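PDB 6E29: SWD1-like protein from Myceliophthora thermophila, which probably serves, through its WD-repeat beta-propeller domain, as a protein-binding subunit of the COMPASS histone H3 methyltransferase complex. Local coordinates for residues V180-A183 and L188-G191; N198-D201 and E206-Y209. All blocks are in the same frame, centred on the assembly; numbering follows the deposited sequence.

Contact 1: residues V180-A183 and L188-G191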
loop_
_atom_site.group_PDB
_atom_site.type_symbol
_atom_site.label_atom_id
_atom_site.label_comp_id
_atom_site.label_asym_id
_atom_site.label_seq_id
_atom_site.Cartn_x
_atom_site.Cartn_y
_atom_site.Cartn_z
ATOM N N VAL B 180 -4.200 2.391 5.030
ATOM C CA VAL B 180 -4.675 1.002 5.001
ATOM C C VAL B 180 -5.742 0.840 6.072
ATOM O O VAL B 180 -5.766 1.572 7.062
ATOM C CB VAL B 180 -3.551 -0.045 5.247
ATOM C CG1 VAL B 180 -2.542 -0.019 4.140
ATOM C CG2 VAL B 180 -2.839 0.179 6.581
ATOM N N TYR B 181 -6.601 -0.178 5.921
ATOM C CA TYR B 181 -7.542 -0.469 7.010
ATOM C C TYR B 181 -6.880 -1.423 7.993
ATOM O O TYR B 181 -6.100 -2.301 7.587
ATOM C CB TYR B 181 -8.800 -1.192 6.454
ATOM C CG TYR B 181 -9.765 -0.345 5.660
ATOM C CD1 TYR B 181 -9.594 -0.144 4.296
ATOM C CD2 TYR B 181 -10.916 0.202 6.285
ATOM C CE1 TYR B 181 -10.501 0.611 3.555
ATOM C CE2 TYR B 181 -11.867 0.956 5.550
ATOM C CZ TYR B 181 -11.640 1.149 4.197
ATOM O OH TYR B 181 -12.533 1.856 3.465
ATOM N N THR B 182 -7.250 -1.321 9.262
ATOM C CA THR B 182 -6.955 -2.399 10.200
ATOM C C THR B 182 -7.785 -3.631 9.809
ATOM O O THR B 182 -8.679 -3.550 8.965
ATOM C CB THR B 182 -7.265 -2.010 11.634
ATOM O OG1 THR B 182 -8.681 -1.776 11.764
ATOM C CG2 THR B 182 -6.431 -0.770 12.049
ATOM N N ALA B 183 -7.490 -4.775 10.448
ATOM C CA ALA B 183 -8.071 -6.043 10.009
ATOM C C ALA B 183 -9.581 -6.043 10.157
ATOM O O ALA B 183 -10.290 -6.663 9.345
ATOM C CB ALA B 183 -7.467 -7.219 10.788
ATOM N N LEU B 188 -8.516 3.192 10.312
ATOM C CA LEU B 188 -7.580 3.350 9.227
ATOM C C LEU B 188 -6.249 3.760 9.809
ATOM O O LEU B 188 -6.197 4.543 10.754
ATOM C CB LEU B 188 -8.050 4.384 8.230
ATOM C CG LEU B 188 -9.318 3.921 7.493
ATOM C CD1 LEU B 188 -10.183 5.137 7.315
ATOM C CD2 LEU B 188 -8.970 3.249 6.144
ATOM N N LEU B 189 -5.190 3.251 9.221
ATOM C CA LEU B 189 -3.830 3.642 9.579
ATOM C C LEU B 189 -3.300 4.429 8.404
ATOM O O LEU B 189 -3.293 3.935 7.270
ATOM C CB LEU B 189 -2.952 2.417 9.875
ATOM C CG LEU B 189 -3.528 1.372 10.826
ATOM C CD1 LEU B 189 -2.560 0.246 10.943
ATOM C CD2 LEU B 189 -3.817 1.958 12.171
ATOM N N ALA B 190 -2.851 5.649 8.647
ATOM C CA ALA B 190 -2.426 6.482 7.537
ATOM C C ALA B 190 -1.054 7.079 7.818
ATOM O O ALA B 190 -0.690 7.345 8.974
ATOM C CB ALA B 190 -3.435 7.605 7.274
ATOM N N GLY B 191 -0.297 7.238 6.752
ATOM C CA GLY B 191 1.009 7.874 6.827
ATOM C C GLY B 191 1.005 9.218 6.137
ATOM O O GLY B 191 0.241 9.458 5.191
#
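Leu188 lays one methyl on the ring of Tyr181, its neighbour across an antiparallel, non-hydrogen-bonded pair. From the backbone the leucine starts beside the strand: Leu188 CB rests 3.8 Å from Val180 O. CG, anti to the carbonyl carbon (chi1 -67°), then runs alongside the tyrosine, both side chains pointing the same way. At the tip, Leu188 CD2 sits over the centre of the Tyr181 ring, 3.5 Å from its centroid and 9° off the normal, a face-on CH-pi contact. The tyrosine's far end is held as well, OH being hydrogen-bonded to Gln123 of strand 123-128, which belongs to the preceding sheet. A serine in place of Tyr181 would probably leave the Leu188 methyl without its aromatic floor and Gln123 without this partner. Val180 and Leu189 form the adjoining hydrogen-bonded pair: Val180 N gives to Leu189 O (2.9 Å) and Leu189 N returns to Val180 O (2.8 Å). On their face of the sheet, Val180 CG2 meets Leu189 CB at 4.0 Å. Just past the end of the strand, Thr182 CG2 abuts Leu189 CD2 at 3.8 Å. The touching residues are all buried; this is the hairpin of the first two strands in a four-stranded blade of a WD-repeat beta-propeller.

Contact 2: residues N198-D201 and E206-Y209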
loop_
_atom_site.group_PDB
_atom_site.type_symbol
_atom_site.label_atom_id
_atom_site.label_comp_id
_atom_site.label_asym_id
_atom_site.label_seq_id
_atom_site.Cartn_x
_atom_site.Cartn_y
_atom_site.Cartn_z
ATOM N N ASN B 198 -1.015 8.129 11.646
ATOM C CA ASN B 198 -2.311 8.500 12.204
ATOM C C ASN B 198 -3.166 7.258 12.319
ATOM O O ASN B 198 -3.210 6.472 11.377
ATOM C CB ASN B 198 -3.088 9.452 11.273
ATOM C CG ASN B 198 -2.456 10.799 11.169
ATOM O OD1 ASN B 198 -1.718 11.175 12.060
ATOM N ND2 ASN B 198 -2.755 11.534 10.097
ATOM N N ILE B 199 -3.888 7.124 13.428
ATOM C CA ILE B 199 -4.917 6.099 13.558
ATOM C C ILE B 199 -6.238 6.838 13.525
ATOM O O ILE B 199 -6.438 7.776 14.304
ATOM C CB ILE B 199 -4.795 5.291 14.860
ATOM C CG1 ILE B 199 -3.430 4.620 14.965
ATOM C CG2 ILE B 199 -5.868 4.176 14.889
ATOM C CD1 ILE B 199 -3.235 3.776 16.233
ATOM N N ILE B 200 -7.103 6.463 12.590
ATOM C CA ILE B 200 -8.374 7.139 12.326
ATOM C C ILE B 200 -9.498 6.168 12.632
ATOM O O ILE B 200 -9.498 5.044 12.119
ATOM C CB ILE B 200 -8.454 7.609 10.854
ATOM C CG1 ILE B 200 -7.268 8.506 10.531
ATOM C CG2 ILE B 200 -9.804 8.384 10.516
ATOM C CD1 ILE B 200 -7.192 8.902 9.046
ATOM N N ASP B 201 -10.457 6.601 13.464
ATOM C CA ASP B 201 -11.712 5.870 13.641
ATOM C C ASP B 201 -12.518 5.952 12.346
ATOM O O ASP B 201 -12.856 7.045 11.885
ATOM C CB ASP B 201 -12.474 6.496 14.813
ATOM C CG ASP B 201 -13.687 5.699 15.241
ATOM O OD1 ASP B 201 -14.550 5.437 14.384
ATOM O OD2 ASP B 201 -13.792 5.372 16.450
ATOM N N GLU B 206 -12.479 10.674 12.803
ATOM C CA GLU B 206 -11.577 11.503 13.579
ATOM C C GLU B 206 -10.303 10.742 13.915
ATOM O O GLU B 206 -10.302 9.517 14.097
ATOM C CB GLU B 206 -12.258 11.985 14.858
ATOM C CG GLU B 206 -13.712 12.369 14.578
ATOM C CD GLU B 206 -14.281 13.349 15.574
ATOM O OE1 GLU B 206 -14.176 13.081 16.791
ATOM O OE2 GLU B 206 -14.845 14.386 15.143
ATOM N N ILE B 207 -9.212 11.489 13.996
ATOM C CA ILE B 207 -7.938 10.925 14.411
ATOM C C ILE B 207 -7.984 10.678 15.908
ATOM O O ILE B 207 -8.308 11.578 16.681
ATOM C CB ILE B 207 -6.787 11.859 14.027
ATOM C CG1 ILE B 207 -6.613 11.901 12.508
ATOM C CG2 ILE B 207 -5.509 11.428 14.690
ATOM C CD1 ILE B 207 -5.696 12.999 12.011
ATOM N N ILE B 208 -7.687 9.454 16.328
ATOM C CA ILE B 208 -7.644 9.128 17.742
ATOM C C ILE B 208 -6.227 8.964 18.254
ATOM O O ILE B 208 -6.047 8.867 19.474
ATOM C CB ILE B 208 -8.493 7.874 18.071
ATOM C CG1 ILE B 208 -7.852 6.596 17.479
ATOM C CG2 ILE B 208 -9.906 8.044 17.567
ATOM C CD1 ILE B 208 -8.655 5.344 17.763
ATOM N N TYR B 209 -5.213 8.980 17.383
ATOM C CA TYR B 209 -3.820 8.779 17.795
ATOM C C TYR B 209 -2.900 9.165 16.653
ATOM O O TYR B 209 -3.208 8.926 15.474
ATOM C CB TYR B 209 -3.540 7.325 18.181
ATOM C CG TYR B 209 -2.115 7.015 18.566
ATOM C CD1 TYR B 209 -1.647 7.298 19.856
ATOM C CD2 TYR B 209 -1.231 6.442 17.653
ATOM C CE1 TYR B 209 -0.342 6.998 20.223
ATOM C CE2 TYR B 209 0.074 6.130 18.010
ATOM C CZ TYR B 209 0.510 6.414 19.301
ATOM O OH TYR B 209 1.793 6.129 19.690
#
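Ile199 fits its branched side chain against two consecutive residues of the opposite strand, Ile208 and Tyr209. Its CG2 methyl, anti to the backbone N, lies 4.1 Å from Ile208 CG1, whereas the other branch of Ile199 ends in CD1, 3.6 Å from Tyr209 CD2. That methyl approaches the ring obliquely and rests in the corner between Tyr209 CB and the CD2 side of the ring. Ile208 CG1, set between its own N and carbonyl carbon (chi1 69°), lies in the notch beside Ile199 O and Ile199 CG2. On its other branch, Ile208 CG2 comes up to the CB of Asp201, whose OD1 accepts from the backbone N of both Arg203 and Thr204.

Two residues facing one make this a classic beta bulge, placed in the hairpin of the last two strands of a propeller blade, with strand 207-212 outermost in the sheet. The backbone follows the irregularity: Ile199 N bonds to Tyr209 O (2.8 Å), but Ile199 O receives Ile208 N (2.9 Å). Past the bulge, Asp201 N is tied to Glu206 O at 3.0 Å.

On the other face of the sheet from Ile199 and Tyr209, Ile200 and Ile207 meet at a slant, Ile200 CG1 against Ile207 CG1 at 4.0 Å. The Ile207 chain continues beyond this touch, and its CD1 methyl abuts the amide of Asn198, 3.8 Å from Asn198 ND2. ND2 donates to Ser150 O and OD1 accepts from Ser210 OG, which fixes the amide beside the methyl.

How the contacts relate
From the N terminus, strand 176-181 runs into a short turn, and contact 1 closes it by pairing 180-183 with 188-191. The chain turns back again between strands 187-192 and 196-201; a third turn is then closed by contact 2, between 198-201 and 206-209. The two loops follow in series, neither nested nor crossed. The middle strands of the blade, 187-192 and 196-201, are neighbours in the sheet: Leu188 N and Ile200 O lie 2.8 Å apart, as do Ala190 O and Asn198 N, both probable hydrogen bonds. Leu189 also packs on Ile199. Together the hairpins unite all four strands of one blade, contact 1 lying nearer the chain's centre and contact 2 farther out.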